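Putative Type I topoisomerase (Deinococcus radiodurans, PDB 3M4A) probably relaxes supercoiled DNA as a type IB topoisomerase, breaking one strand without ATP, letting the duplex swivel and rejoining the break. Local coordinates at residues 239-244 and 323-328. Residues are numbered along the deposited sequence; the frame is centred on the assembly and turned at random.
Sequences RTWGGT and RSEGAL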
loop_
_atom_site.group_PDB
_atom_site.type_symbol
_atom_site.label_atom_id
_atom_site.label_comp_id
_atom_site.label_asym_id
_atom_site.label_seq_id
_atom_site.Cartn_x
_atom_site.Cartn_y
_atom_site.Cartn_z
ATOM N N ARG A 239 -2.657 2.965 3.435
ATOM C CA ARG A 239 -3.555 4.086 3.695
ATOM C C ARG A 239 -2.847 5.272 4.340
ATOM O O ARG A 239 -3.118 6.411 3.987
ATOM C CB ARG A 239 -4.773 3.638 4.506
ATOM C CG ARG A 239 -5.781 2.927 3.618
ATOM C CD ARG A 239 -6.821 2.161 4.407
ATOM N NE ARG A 239 -7.599 3.027 5.306
ATOM C CZ ARG A 239 -8.616 3.800 4.925
ATOM N NH1 ARG A 239 -8.994 3.865 3.654
ATOM N NH2 ARG A 239 -9.266 4.512 5.838
ATOM N N THR A 240 -1.898 5.008 5.234
ATOM C CA THR A 240 -1.097 6.081 5.816
ATOM C C THR A 240 -0.115 6.668 4.771
ATOM O O THR A 240 -0.025 7.876 4.611
ATOM C CB THR A 240 -0.335 5.612 7.071
ATOM O OG1 THR A 240 0.515 4.506 6.748
ATOM C CG2 THR A 240 -1.315 5.199 8.178
ATOM N N TRP A 241 0.584 5.812 4.031
ATOM C CA TRP A 241 1.412 6.287 2.913
ATOM C C TRP A 241 0.568 7.007 1.867
ATOM O O TRP A 241 0.870 8.135 1.479
ATOM C CB TRP A 241 2.161 5.123 2.257
ATOM C CG TRP A 241 2.901 5.498 1.011
ATOM C CD1 TRP A 241 2.521 5.236 -0.289
ATOM C CD2 TRP A 241 4.147 6.196 0.927
ATOM N NE1 TRP A 241 3.464 5.710 -1.160
ATOM C CE2 TRP A 241 4.469 6.319 -0.451
ATOM C CE3 TRP A 241 5.025 6.738 1.874
ATOM C CZ2 TRP A 241 5.622 6.961 -0.899
ATOM C CZ3 TRP A 241 6.187 7.363 1.423
ATOM C CH2 TRP A 241 6.471 7.483 0.053
ATOM N N GLY A 242 -0.506 6.365 1.405
ATOM C CA GLY A 242 -1.360 6.975 0.380
ATOM C C GLY A 242 -2.069 8.239 0.804
ATOM O O GLY A 242 -2.157 9.187 0.019
ATOM N N GLY A 243 -2.559 8.288 2.045
ATOM C CA GLY A 243 -3.111 9.529 2.589
ATOM C C GLY A 243 -2.121 10.687 2.628
ATOM O O GLY A 243 -2.451 11.803 2.252
ATOM N N THR A 244 -0.897 10.390 3.058
ATOM C CA THR A 244 0.190 11.359 3.116
ATOM C C THR A 244 0.567 11.829 1.693
ATOM O O THR A 244 0.730 13.030 1.458
ATOM C CB THR A 244 1.400 10.780 3.849
ATOM O OG1 THR A 244 1.032 10.477 5.202
ATOM C CG2 THR A 244 2.595 11.750 3.843
ATOM N N ARG A 323 6.616 9.456 -9.693
ATOM C CA ARG A 323 7.310 10.737 -9.554
ATOM C C ARG A 323 6.962 11.397 -8.215
ATOM O O ARG A 323 7.861 11.785 -7.451
ATOM C CB ARG A 323 6.955 11.660 -10.715
ATOM C CG ARG A 323 7.702 12.975 -10.754
ATOM C CD ARG A 323 7.328 13.761 -12.007
ATOM N NE ARG A 323 7.631 15.189 -11.903
ATOM C CZ ARG A 323 7.474 16.063 -12.899
ATOM N NH1 ARG A 323 7.031 15.665 -14.094
ATOM N NH2 ARG A 323 7.766 17.344 -12.708
ATOM N N SER A 324 5.672 11.461 -7.892
ATOM C CA SER A 324 5.262 12.090 -6.637
ATOM C C SER A 324 5.690 11.268 -5.418
ATOM O O SER A 324 6.024 11.839 -4.385
ATOM C CB SER A 324 3.747 12.336 -6.618
ATOM O OG SER A 324 3.060 11.122 -6.825
ATOM N N GLU A 325 5.682 9.931 -5.517
ATOM C CA GLU A 325 6.128 9.079 -4.414
ATOM C C GLU A 325 7.620 9.292 -4.110
ATOM O O GLU A 325 8.030 9.320 -2.948
ATOM C CB GLU A 325 5.875 7.599 -4.710
ATOM C CG GLU A 325 4.453 7.154 -4.494
ATOM C CD GLU A 325 4.253 5.672 -4.749
ATOM O OE1 GLU A 325 4.825 5.141 -5.737
ATOM O OE2 GLU A 325 3.510 5.039 -3.967
ATOM N N GLY A 326 8.406 9.449 -5.169
ATOM C CA GLY A 326 9.828 9.694 -5.039
ATOM C C GLY A 326 10.073 11.007 -4.333
ATOM O O GLY A 326 10.900 11.088 -3.424
ATOM N N ALA A 327 9.359 12.040 -4.748
ATOM C CA ALA A 327 9.500 13.343 -4.112
ATOM C C ALA A 327 9.059 13.277 -2.651
ATOM O O ALA A 327 9.687 13.896 -1.780
ATOM C CB ALA A 327 8.750 14.411 -4.874
ATOM N N LEU A 328 7.985 12.535 -2.369
ATOM C CA LEU A 328 7.545 12.354 -0.979
ATOM C C LEU A 328 8.612 11.669 -0.112
ATOM O O LEU A 328 8.900 12.092 1.023
ATOM C CB LEU A 328 6.225 11.567 -0.915
ATOM C CG LEU A 328 5.696 11.288 0.504
ATOM C CD1 LEU A 328 5.438 12.587 1.249
ATOM C CD2 LEU A 328 4.423 10.446 0.440
#
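Trp241 meets Leu328 through the face of its indole and Glu325 through its ring edge, and these three residues account for most of the 243 Å² buried between the segments. The CH-pi contact is defined by Leu328 CD2, which lies 3.7 Å from the centroid of the six-membered ring of Trp241, close to the ring normal, so the methyl sits over the face. At the edge, Trp241 NE1 donates to Glu325 OE2 at 2.9 Å, and an N-H...O angle of 166° makes the bond nearly straight. The acceptor stays close to the indole plane, yet the carboxylate is turned well away from it and receives the N-H on the anti side of OE2, somewhat out of its own plane. Glu325 is extended beyond CG, and its CG passes 3.8 Å from Trp241 CZ2 on the way to that bond. OE2 also hydrogen-bonds His132 NE2, and OE1 hydrogen-bonds Thr322 N, so both carboxylate oxygens have partners. Trp241 carries CG anti to its backbone N (chi1 173°), and from there the far end of the indole reaches Glu325 and Leu328. Replacing Trp241 by a leucine would probably cost Glu325 OE2 its indole donor and leave Leu328 CD2 without a ring to lie against. Farther along, Thr244 CG2 touches Leu328 CD1 at 3.9 Å, while Thr244 OG1 donates a hydrogen bond to Thr240 O (2.9 Å) and also hydrogen-bonds Cys291 N. The two helix segments run roughly at right angles, their axes 11.4 Å apart. The contact joins helix 235-254, from the catalytic core, to the C-terminal helix 323-337; Phe98 of helix 91-113 meets Trp241 edge-to-face, and Ile294 of helix 292-299 packs on both Thr244 and Leu328.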